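14-3-3 protein (Cryptosporidium parvum, PDB 3EFZ) probably binds phosphoserine-containing partner proteins as a dimeric, all-helical signalling adaptor of the 14-3-3 family. Local coordinates at residues L71-R79 with L147-E157; S191-L200 with F237-L248. One frame throughout, in Å; residues are numbered along the deposited sequence.

Contact 1: residues L71-R79 with L147-E157; sequences LRNRVTSIR and LKGDLMRYKAE
R79 reaches from helix 63-81 across to E157 on helix 138-158 and holds its carboxylate side-on with two nitrogens. R79 NE meets E157 OE1 and R79 NH2 meets E157 OE2, each at 2.7 Å, both nearly straight at about 170°. Each oxygen offers its syn lone pair, and guanidinium and carboxylate lie 15° apart, almost one plane. The arginine manages this span because its chain is extended from CG to NE, with CG anti to the backbone N (chi1 -180°). On the way it passes over one face of the Y154 ring, where CD of R79 stands 3.7 Å from the ring centroid in a CH-pi contact; the guanidinium then continues over the CD1-CE1 side, nearly parallel to the ring. Y154 is itself a knob among R72, V75, T76 and R79. CG1 of V75 comes to the edge of the ring, 3.6 Å from CD2 of Y154, and the Y154 hydroxyl donates a weak hydrogen bond to OG1 of T76. Toward the N-terminal ends of both segments, CG of R72 packs on CD2 of L147 at 3.6 Å. R153 NH1 lies 3.5 Å from R79 NH2, while R153 NE is bound by Y175 of helix 161-185. E157 and Y154 thus fix the rotation of the R79 guanidinium; E157, with D150 weakly paired to R153, probably offsets the charge of the two neighbouring arginines, both predicted to contact a partner's phosphoserine.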
loop_
_atom_site.group_PDB
_atom_site.type_symbol
_atom_site.label_atom_id
_atom_site.label_comp_id
_atom_site.label_asym_id
_atom_site.label_seq_id
_atom_site.Cartn_x
_atom_site.Cartn_y
_atom_site.Cartn_z
ATOM N N LEU B 71 3.726 -7.681 1.160
ATOM C CA LEU B 71 4.837 -7.058 0.440
ATOM C C LEU B 71 4.587 -6.919 -1.066
ATOM O O LEU B 71 5.073 -5.979 -1.694
ATOM C CB LEU B 71 6.117 -7.840 0.667
ATOM C CG LEU B 71 7.014 -7.466 1.843
ATOM C CD1 LEU B 71 8.322 -8.207 1.697
ATOM C CD2 LEU B 71 7.235 -5.937 1.956
ATOM N N ARG B 72 3.856 -7.872 -1.635
ATOM C CA ARG B 72 3.452 -7.836 -3.050
ATOM C C ARG B 72 2.595 -6.584 -3.249
ATOM O O ARG B 72 2.728 -5.867 -4.233
ATOM C CB ARG B 72 2.588 -9.065 -3.356
ATOM C CG ARG B 72 2.487 -9.525 -4.793
ATOM C CD ARG B 72 1.729 -8.673 -5.815
ATOM N NE ARG B 72 0.612 -7.905 -5.293
ATOM C CZ ARG B 72 -0.343 -7.350 -6.049
ATOM N NH1 ARG B 72 -0.344 -7.523 -7.367
ATOM N NH2 ARG B 72 -1.320 -6.639 -5.479
ATOM N N ASN B 73 1.706 -6.357 -2.286
ATOM C CA ASN B 73 0.718 -5.284 -2.352
ATOM C C ASN B 73 1.424 -3.954 -2.147
ATOM O O ASN B 73 1.223 -3.016 -2.916
ATOM C CB ASN B 73 -0.402 -5.491 -1.337
ATOM C CG ASN B 73 -1.346 -6.648 -1.696
ATOM O OD1 ASN B 73 -1.381 -7.145 -2.828
ATOM N ND2 ASN B 73 -2.138 -7.060 -0.719
ATOM N N ARG B 74 2.282 -3.883 -1.138
ATOM C CA ARG B 74 3.156 -2.724 -0.973
ATOM C C ARG B 74 3.912 -2.321 -2.249
ATOM O O ARG B 74 3.960 -1.147 -2.596
ATOM C CB ARG B 74 4.152 -2.973 0.161
ATOM C CG ARG B 74 5.456 -2.154 0.096
ATOM C CD ARG B 74 6.073 -2.002 1.490
ATOM N NE ARG B 74 7.458 -1.515 1.449
ATOM C CZ ARG B 74 7.837 -0.248 1.598
ATOM N NH1 ARG B 74 9.135 0.046 1.542
ATOM N NH2 ARG B 74 6.937 0.723 1.821
ATOM N N VAL B 75 4.551 -3.298 -2.880
ATOM C CA VAL B 75 5.380 -3.087 -4.089
ATOM C C VAL B 75 4.541 -2.570 -5.279
ATOM O O VAL B 75 4.994 -1.747 -6.066
ATOM C CB VAL B 75 6.143 -4.407 -4.473
ATOM C CG1 VAL B 75 6.512 -4.427 -5.930
ATOM C CG2 VAL B 75 7.379 -4.567 -3.646
ATOM N N THR B 76 3.322 -3.076 -5.385
ATOM C CA THR B 76 2.319 -2.578 -6.334
ATOM C C THR B 76 1.947 -1.124 -5.997
ATOM O O THR B 76 1.851 -0.278 -6.899
ATOM C CB THR B 76 1.080 -3.487 -6.330
ATOM O OG1 THR B 76 1.502 -4.836 -6.558
ATOM C CG2 THR B 76 0.109 -3.122 -7.443
ATOM N N SER B 77 1.768 -0.827 -4.710
ATOM C CA SER B 77 1.495 0.549 -4.318
ATOM C C SER B 77 2.691 1.474 -4.546
ATOM O O SER B 77 2.487 2.602 -4.930
ATOM C CB SER B 77 0.971 0.670 -2.888
ATOM O OG SER B 77 -0.284 -0.005 -2.750
ATOM N N ILE B 78 3.918 1.009 -4.304
ATOM C CA ILE B 78 5.117 1.826 -4.563
ATOM C C ILE B 78 5.180 2.127 -6.066
ATOM O O ILE B 78 5.357 3.271 -6.476
ATOM C CB ILE B 78 6.414 1.158 -4.042
ATOM C CG1 ILE B 78 6.367 0.992 -2.515
ATOM C CG2 ILE B 78 7.625 1.979 -4.412
ATOM C CD1 ILE B 78 7.390 0.004 -1.984
ATOM N N ARG B 79 4.959 1.099 -6.887
ATOM C CA ARG B 79 4.924 1.277 -8.335
ATOM C C ARG B 79 3.816 2.245 -8.781
ATOM O O ARG B 79 4.043 3.052 -9.675
ATOM C CB ARG B 79 4.802 -0.075 -9.021
ATOM C CG ARG B 79 4.756 -0.049 -10.547
ATOM C CD ARG B 79 4.637 -1.461 -10.997
ATOM N NE ARG B 79 4.450 -1.600 -12.435
ATOM C CZ ARG B 79 3.287 -1.782 -13.034
ATOM N NH1 ARG B 79 2.167 -1.852 -12.327
ATOM N NH2 ARG B 79 3.260 -1.916 -14.355
ATOM N N LEU B 147 2.513 -14.386 -10.175
ATOM C CA LEU B 147 2.935 -13.339 -9.267
ATOM C C LEU B 147 4.435 -13.042 -9.384
ATOM O O LEU B 147 4.839 -11.878 -9.421
ATOM C CB LEU B 147 2.589 -13.778 -7.846
ATOM C CG LEU B 147 2.517 -12.758 -6.733
ATOM C CD1 LEU B 147 1.495 -13.187 -5.667
ATOM C CD2 LEU B 147 3.928 -12.554 -6.136
ATOM N N LYS B 148 5.253 -14.092 -9.449
ATOM C CA LYS B 148 6.686 -13.931 -9.733
ATOM C C LYS B 148 6.914 -13.308 -11.112
ATOM O O LYS B 148 7.844 -12.524 -11.288
ATOM C CB LYS B 148 7.431 -15.260 -9.631
ATOM C CG LYS B 148 7.470 -15.878 -8.230
ATOM C CD LYS B 148 8.559 -16.917 -8.120
ATOM C CE LYS B 148 8.244 -18.200 -8.926
ATOM N NZ LYS B 148 9.406 -19.138 -8.966
ATOM N N GLY B 149 6.079 -13.686 -12.081
ATOM C CA GLY B 149 6.061 -13.076 -13.405
ATOM C C GLY B 149 5.817 -11.588 -13.360
ATOM O O GLY B 149 6.586 -10.829 -13.963
ATOM N N ASP B 150 4.773 -11.175 -12.621
ATOM C CA ASP B 150 4.487 -9.762 -12.339
ATOM C C ASP B 150 5.655 -9.022 -11.694
ATOM O O ASP B 150 6.007 -7.929 -12.134
ATOM C CB ASP B 150 3.240 -9.587 -11.445
ATOM C CG ASP B 150 1.968 -10.133 -12.074
ATOM O OD1 ASP B 150 1.859 -10.250 -13.306
ATOM O OD2 ASP B 150 1.056 -10.435 -11.312
ATOM N N LEU B 151 6.229 -9.595 -10.641
ATOM C CA LEU B 151 7.381 -8.996 -9.952
ATOM C C LEU B 151 8.639 -8.884 -10.818
ATOM O O LEU B 151 9.369 -7.911 -10.714
ATOM C CB LEU B 151 7.714 -9.743 -8.653
ATOM C CG LEU B 151 6.697 -9.732 -7.503
ATOM C CD1 LEU B 151 7.223 -10.598 -6.406
ATOM C CD2 LEU B 151 6.383 -8.322 -6.980
ATOM N N MET B 152 8.896 -9.875 -11.660
ATOM C CA MET B 152 9.949 -9.748 -12.665
ATOM C C MET B 152 9.702 -8.605 -13.674
ATOM O O MET B 152 10.632 -7.884 -14.066
ATOM C CB MET B 152 10.153 -11.081 -13.396
ATOM C CG MET B 152 10.940 -12.093 -12.592
ATOM S SD MET B 152 12.555 -11.467 -12.095
ATOM C CE MET B 152 12.579 -12.096 -10.435
ATOM N N ARG B 153 8.441 -8.470 -14.097
ATOM C CA ARG B 153 7.996 -7.383 -14.996
ATOM C C ARG B 153 8.241 -6.027 -14.344
ATOM O O ARG B 153 8.659 -5.075 -15.019
ATOM C CB ARG B 153 6.508 -7.557 -15.384
ATOM C CG ARG B 153 5.867 -6.395 -16.177
ATOM C CD ARG B 153 4.549 -6.820 -16.885
ATOM N NE ARG B 153 3.541 -7.332 -15.935
ATOM C CZ ARG B 153 2.690 -6.565 -15.258
ATOM N NH1 ARG B 153 2.688 -5.243 -15.435
ATOM N NH2 ARG B 153 1.832 -7.117 -14.400
ATOM N N TYR B 154 8.001 -5.946 -13.032
ATOM C CA TYR B 154 8.265 -4.710 -12.293
ATOM C C TYR B 154 9.748 -4.359 -12.264
ATOM O O TYR B 154 10.096 -3.189 -12.375
ATOM C CB TYR B 154 7.752 -4.790 -10.853
ATOM C CG TYR B 154 6.247 -4.950 -10.671
ATOM C CD1 TYR B 154 5.336 -4.800 -11.732
ATOM C CD2 TYR B 154 5.737 -5.222 -9.402
ATOM C CE1 TYR B 154 3.966 -4.942 -11.518
ATOM C CE2 TYR B 154 4.379 -5.349 -9.172
ATOM C CZ TYR B 154 3.504 -5.222 -10.221
ATOM O OH TYR B 154 2.172 -5.357 -9.910
ATOM N N LYS B 155 10.611 -5.365 -12.091
ATOM C CA LYS B 155 12.068 -5.140 -12.004
ATOM C C LYS B 155 12.547 -4.654 -13.363
ATOM O O LYS B 155 13.376 -3.751 -13.449
ATOM C CB LYS B 155 12.843 -6.418 -11.618
ATOM C CG LYS B 155 12.551 -7.025 -10.244
ATOM C CD LYS B 155 13.595 -8.100 -9.909
ATOM C CE LYS B 155 13.261 -8.822 -8.622
ATOM N NZ LYS B 155 14.348 -9.772 -8.167
ATOM N N ALA B 156 11.999 -5.274 -14.408
ATOM C CA ALA B 156 12.263 -4.959 -15.810
ATOM C C ALA B 156 11.922 -3.512 -16.190
ATOM O O ALA B 156 12.529 -2.965 -17.098
ATOM C CB ALA B 156 11.491 -5.934 -16.713
ATOM N N GLU B 157 10.934 -2.915 -15.519
ATOM C CA GLU B 157 10.559 -1.509 -15.727
ATOM C C GLU B 157 11.578 -0.555 -15.102
ATOM O O GLU B 157 11.644 0.639 -15.458
ATOM C CB GLU B 157 9.173 -1.220 -15.128
ATOM C CG GLU B 157 8.032 -2.042 -15.682
ATOM C CD GLU B 157 6.707 -1.776 -14.949
ATOM O OE1 GLU B 157 6.742 -1.371 -13.767
ATOM O OE2 GLU B 157 5.631 -1.972 -15.548
#

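Contact 2: residues S191-L200 with F237-L248; sequences SDPLYLATIL and FSENTEKLLKIL
The hydroxyl of T241 donates to the backbone oxygen of S191, with T241 OG1 to S191 O at 2.6 Å, and so ties the start of helix 239-256 to the turn that leads into helix 193-207. A water bridges the same junction: it donates to S191 O and accepts from S238 N. Each helix also has its own N-cap. D192 OD2 accepts from Y195 N at 2.9 Å through its anti lone pair, with a weak, bent bond from L194 N, and S238 OG accepts from T241 N at 3.0 Å.

One aromatic contact lies beside the polar group: CB of S191 sits over a face of the F237 ring, 3.6 Å from its centroid, a CH-pi contact. R231 adds a cation-pi interaction with the same ring.

Apolar contacts carry the rest, by reciprocal knobs-into-holes. L196 enters between T241, L244, L245 and L248, its CD1 3.5 Å from CG2 of T241. L244 in turn sits among P193, L196, A197 and L200; with CG anti to its carbonyl carbon (chi1 -74°), it lays CD1 against CB of L196 at 3.9 Å. One turn after L196, L200 forks: CD2 meets CD2 of L244, whereas CD1 reaches CG2 of I247 at 3.9 Å and also touches L248.

The segment axes run 9.0 Å apart at 21°, nearly parallel. Such side-by-side packing of helices near the C-terminal end of the chain, with helix 213-228 between them in sequence and packing on I199, L245 and L248, is characteristic of the all-helical 14-3-3 fold.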
loop_
_atom_site.group_PDB
_atom_site.type_symbol
_atom_site.label_atom_id
_atom_site.label_comp_id
_atom_site.label_asym_id
_atom_site.label_seq_id
_atom_site.Cartn_x
_atom_site.Cartn_y
_atom_site.Cartn_z
ATOM N N SER B 191 -11.851 -19.659 -20.185
ATOM C CA SER B 191 -12.661 -18.623 -19.543
ATOM C C SER B 191 -12.473 -18.537 -18.018
ATOM O O SER B 191 -13.301 -17.950 -17.323
ATOM C CB SER B 191 -14.128 -18.864 -19.858
ATOM O OG SER B 191 -14.572 -20.052 -19.241
ATOM N N ASP B 192 -11.397 -19.123 -17.501
ATOM C CA ASP B 192 -11.073 -19.055 -16.074
ATOM C C ASP B 192 -10.398 -17.724 -15.750
ATOM O O ASP B 192 -9.491 -17.322 -16.468
ATOM C CB ASP B 192 -10.169 -20.223 -15.690
ATOM C CG ASP B 192 -9.682 -20.148 -14.247
ATOM O OD1 ASP B 192 -10.256 -20.843 -13.390
ATOM O OD2 ASP B 192 -8.720 -19.395 -13.970
ATOM N N PRO B 193 -10.828 -17.046 -14.660
ATOM C CA PRO B 193 -10.335 -15.700 -14.334
ATOM C C PRO B 193 -8.863 -15.618 -13.965
ATOM O O PRO B 193 -8.227 -14.601 -14.238
ATOM C CB PRO B 193 -11.231 -15.253 -13.163
ATOM C CG PRO B 193 -11.825 -16.484 -12.607
ATOM C CD PRO B 193 -11.830 -17.529 -13.684
ATOM N N LEU B 194 -8.316 -16.666 -13.353
ATOM C CA LEU B 194 -6.890 -16.739 -13.097
ATOM C C LEU B 194 -6.163 -16.918 -14.429
ATOM O O LEU B 194 -5.156 -16.266 -14.687
ATOM C CB LEU B 194 -6.555 -17.915 -12.176
ATOM C CG LEU B 194 -5.075 -18.218 -11.893
ATOM C CD1 LEU B 194 -4.396 -17.056 -11.175
ATOM C CD2 LEU B 194 -4.952 -19.475 -11.085
ATOM N N TYR B 195 -6.664 -17.817 -15.265
ATOM C CA TYR B 195 -6.100 -17.980 -16.604
ATOM C C TYR B 195 -6.086 -16.659 -17.381
ATOM O O TYR B 195 -5.066 -16.293 -17.953
ATOM C CB TYR B 195 -6.842 -19.051 -17.403
ATOM C CG TYR B 195 -6.279 -19.222 -18.803
ATOM C CD1 TYR B 195 -5.079 -19.886 -19.007
ATOM C CD2 TYR B 195 -6.944 -18.701 -19.915
ATOM C CE1 TYR B 195 -4.554 -20.042 -20.294
ATOM C CE2 TYR B 195 -6.438 -18.860 -21.196
ATOM C CZ TYR B 195 -5.237 -19.526 -21.380
ATOM O OH TYR B 195 -4.724 -19.695 -22.652
ATOM N N LEU B 196 -7.207 -15.949 -17.374
ATOM C CA LEU B 196 -7.328 -14.676 -18.102
ATOM C C LEU B 196 -6.496 -13.555 -17.492
ATOM O O LEU B 196 -5.967 -12.710 -18.222
ATOM C CB LEU B 196 -8.792 -14.250 -18.247
ATOM C CG LEU B 196 -9.663 -15.128 -19.140
ATOM C CD1 LEU B 196 -11.102 -14.752 -18.934
ATOM C CD2 LEU B 196 -9.258 -15.031 -20.626
ATOM N N ALA B 197 -6.357 -13.555 -16.165
ATOM C CA ALA B 197 -5.501 -12.574 -15.490
ATOM C C ALA B 197 -4.063 -12.798 -15.904
ATOM O O ALA B 197 -3.271 -11.852 -16.002
ATOM C CB ALA B 197 -5.638 -12.660 -13.963
ATOM N N THR B 198 -3.723 -14.062 -16.137
ATOM C CA THR B 198 -2.379 -14.421 -16.549
ATOM C C THR B 198 -2.106 -14.003 -17.989
ATOM O O THR B 198 -1.051 -13.439 -18.276
ATOM C CB THR B 198 -2.095 -15.924 -16.315
ATOM O OG1 THR B 198 -2.555 -16.289 -14.998
ATOM C CG2 THR B 198 -0.592 -16.205 -16.419
ATOM N N ILE B 199 -3.063 -14.285 -18.877
ATOM C CA ILE B 199 -3.054 -13.801 -20.258
ATOM C C ILE B 199 -2.850 -12.286 -20.318
ATOM O O ILE B 199 -2.034 -11.798 -21.108
ATOM C CB ILE B 199 -4.379 -14.201 -21.003
ATOM C CG1 ILE B 199 -4.534 -15.735 -21.088
ATOM C CG2 ILE B 199 -4.499 -13.507 -22.397
ATOM C CD1 ILE B 199 -3.679 -16.427 -22.177
ATOM N N LEU B 200 -3.593 -11.557 -19.482
ATOM C CA LEU B 200 -3.583 -10.095 -19.474
ATOM C C LEU B 200 -2.231 -9.515 -19.085
ATOM O O LEU B 200 -1.753 -8.592 -19.741
ATOM C CB LEU B 200 -4.679 -9.515 -18.558
ATOM C CG LEU B 200 -4.701 -7.974 -18.392
ATOM C CD1 LEU B 200 -5.081 -7.246 -19.687
ATOM C CD2 LEU B 200 -5.607 -7.516 -17.240
ATOM N N PHE B 237 -20.392 -16.688 -17.533
ATOM C CA PHE B 237 -19.048 -16.691 -17.003
ATOM C C PHE B 237 -19.023 -15.926 -15.678
ATOM O O PHE B 237 -19.946 -15.158 -15.376
ATOM C CB PHE B 237 -18.076 -16.045 -18.006
ATOM C CG PHE B 237 -17.790 -16.893 -19.214
ATOM C CD1 PHE B 237 -17.362 -16.304 -20.408
ATOM C CD2 PHE B 237 -17.961 -18.277 -19.173
ATOM C CE1 PHE B 237 -17.087 -17.085 -21.538
ATOM C CE2 PHE B 237 -17.702 -19.058 -20.295
ATOM C CZ PHE B 237 -17.262 -18.454 -21.479
ATOM N N SER B 238 -17.964 -16.129 -14.896
ATOM C CA SER B 238 -17.809 -15.411 -13.633
ATOM C C SER B 238 -17.699 -13.921 -13.919
ATOM O O SER B 238 -17.346 -13.510 -15.032
ATOM C CB SER B 238 -16.596 -15.911 -12.838
ATOM O OG SER B 238 -15.384 -15.460 -13.419
ATOM N N GLU B 239 -18.043 -13.122 -12.920
ATOM C CA GLU B 239 -17.941 -11.678 -13.009
ATOM C C GLU B 239 -16.500 -11.247 -13.319
ATOM O O GLU B 239 -16.268 -10.347 -14.135
ATOM C CB GLU B 239 -18.433 -11.066 -11.704
ATOM C CG GLU B 239 -18.109 -9.609 -11.541
ATOM C CD GLU B 239 -18.137 -9.194 -10.100
ATOM O OE1 GLU B 239 -19.256 -9.107 -9.548
ATOM O OE2 GLU B 239 -17.045 -8.963 -9.529
ATOM N N ASN B 240 -15.535 -11.907 -12.682
ATOM C CA ASN B 240 -14.129 -11.605 -12.921
ATOM C C ASN B 240 -13.641 -11.994 -14.301
ATOM O O ASN B 240 -12.780 -11.316 -14.854
ATOM C CB ASN B 240 -13.232 -12.184 -11.828
ATOM C CG ASN B 240 -13.119 -11.266 -10.641
ATOM O OD1 ASN B 240 -13.039 -10.046 -10.790
ATOM N ND2 ASN B 240 -13.127 -11.842 -9.445
ATOM N N THR B 241 -14.195 -13.068 -14.862
ATOM C CA THR B 241 -13.956 -13.400 -16.272
ATOM C C THR B 241 -14.481 -12.292 -17.179
ATOM O O THR B 241 -13.749 -11.770 -18.013
ATOM C CB THR B 241 -14.561 -14.764 -16.651
ATOM O OG1 THR B 241 -13.813 -15.798 -16.002
ATOM C CG2 THR B 241 -14.520 -14.995 -18.163
ATOM N N GLU B 242 -15.741 -11.913 -16.990
ATOM C CA GLU B 242 -16.343 -10.863 -17.808
ATOM C C GLU B 242 -15.619 -9.518 -17.666
ATOM O O GLU B 242 -15.451 -8.803 -18.649
ATOM C CB GLU B 242 -17.851 -10.744 -17.548
ATOM C CG GLU B 242 -18.676 -11.981 -17.986
ATOM C CD GLU B 242 -18.718 -12.237 -19.521
ATOM O OE1 GLU B 242 -19.252 -13.300 -19.923
ATOM O OE2 GLU B 242 -18.234 -11.393 -20.322
ATOM N N LYS B 243 -15.159 -9.192 -16.462
ATOM C CA LYS B 243 -14.300 -8.012 -16.261
ATOM C C LYS B 243 -12.982 -8.081 -17.044
ATOM O O LYS B 243 -12.557 -7.087 -17.640
ATOM C CB LYS B 243 -13.998 -7.800 -14.779
ATOM C CG LYS B 243 -15.099 -7.123 -13.983
ATOM C CD LYS B 243 -14.692 -7.067 -12.528
ATOM C CE LYS B 243 -15.267 -5.854 -11.820
ATOM N NZ LYS B 243 -16.486 -6.171 -11.023
ATOM N N LEU B 244 -12.337 -9.246 -17.042
ATOM C CA LEU B 244 -11.048 -9.415 -17.712
ATOM C C LEU B 244 -11.191 -9.484 -19.221
ATOM O O LEU B 244 -10.338 -8.979 -19.950
ATOM C CB LEU B 244 -10.307 -10.648 -17.200
ATOM C CG LEU B 244 -9.679 -10.561 -15.796
ATOM C CD1 LEU B 244 -9.488 -11.953 -15.229
ATOM C CD2 LEU B 244 -8.362 -9.762 -15.780
ATOM N N LEU B 245 -12.270 -10.105 -19.690
ATOM C CA LEU B 245 -12.552 -10.144 -21.126
ATOM C C LEU B 245 -12.848 -8.755 -21.654
ATOM O O LEU B 245 -12.456 -8.421 -22.779
ATOM C CB LEU B 245 -13.709 -11.093 -21.448
ATOM C CG LEU B 245 -13.400 -12.596 -21.386
ATOM C CD1 LEU B 245 -14.672 -13.420 -21.651
ATOM C CD2 LEU B 245 -12.274 -12.974 -22.356
ATOM N N LYS B 246 -13.532 -7.944 -20.848
ATOM C CA LYS B 246 -13.801 -6.558 -21.212
ATOM C C LYS B 246 -12.501 -5.778 -21.369
ATOM O O LYS B 246 -12.310 -5.100 -22.379
ATOM C CB LYS B 246 -14.716 -5.876 -20.189
ATOM C CG LYS B 246 -15.187 -4.489 -20.619
ATOM C CD LYS B 246 -15.970 -3.775 -19.527
ATOM C CE LYS B 246 -16.660 -2.527 -20.072
ATOM N NZ LYS B 246 -15.716 -1.515 -20.631
ATOM N N ILE B 247 -11.619 -5.877 -20.373
ATOM C CA ILE B 247 -10.320 -5.199 -20.395
ATOM C C ILE B 247 -9.492 -5.612 -21.616
ATOM O O ILE B 247 -8.881 -4.763 -22.269
ATOM C CB ILE B 247 -9.507 -5.436 -19.089
ATOM C CG1 ILE B 247 -10.237 -4.836 -17.884
ATOM C CG2 ILE B 247 -8.094 -4.846 -19.211
ATOM C CD1 ILE B 247 -9.771 -5.368 -16.536
ATOM N N LEU B 248 -9.489 -6.911 -21.917
ATOM C CA LEU B 248 -8.774 -7.442 -23.079
ATOM C C LEU B 248 -9.345 -6.902 -24.392
ATOM O O LEU B 248 -8.593 -6.512 -25.288
ATOM C CB LEU B 248 -8.769 -8.982 -23.076
ATOM C CG LEU B 248 -7.853 -9.700 -22.076
ATOM C CD1 LEU B 248 -8.310 -11.128 -21.839
ATOM C CD2 LEU B 248 -6.407 -9.669 -22.537
HETATM O O HOH W 1 -15.705 -17.871 -15.518
#

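Contact 1 closes before contact 2 opens along the chain, and their centres lie about 20 Å apart. They share no helix: contact 1 joins helices 63-81 and 138-158, contact 2 helices 193-207 and 239-256. Their nearest atoms are about 6 Å apart without touching. Helix 193-207 links the two, since N201 and I204, just beyond L200, meet R153. The side chain of L200 is about 8 Å from that of R153, which places contact 2 near the predicted phosphoserine site held in contact 1. Helix 63-81 also meets the second subunit, whereas contact 2 touches no other chain, so the pair spans from the dimer interface to the C-terminal helices.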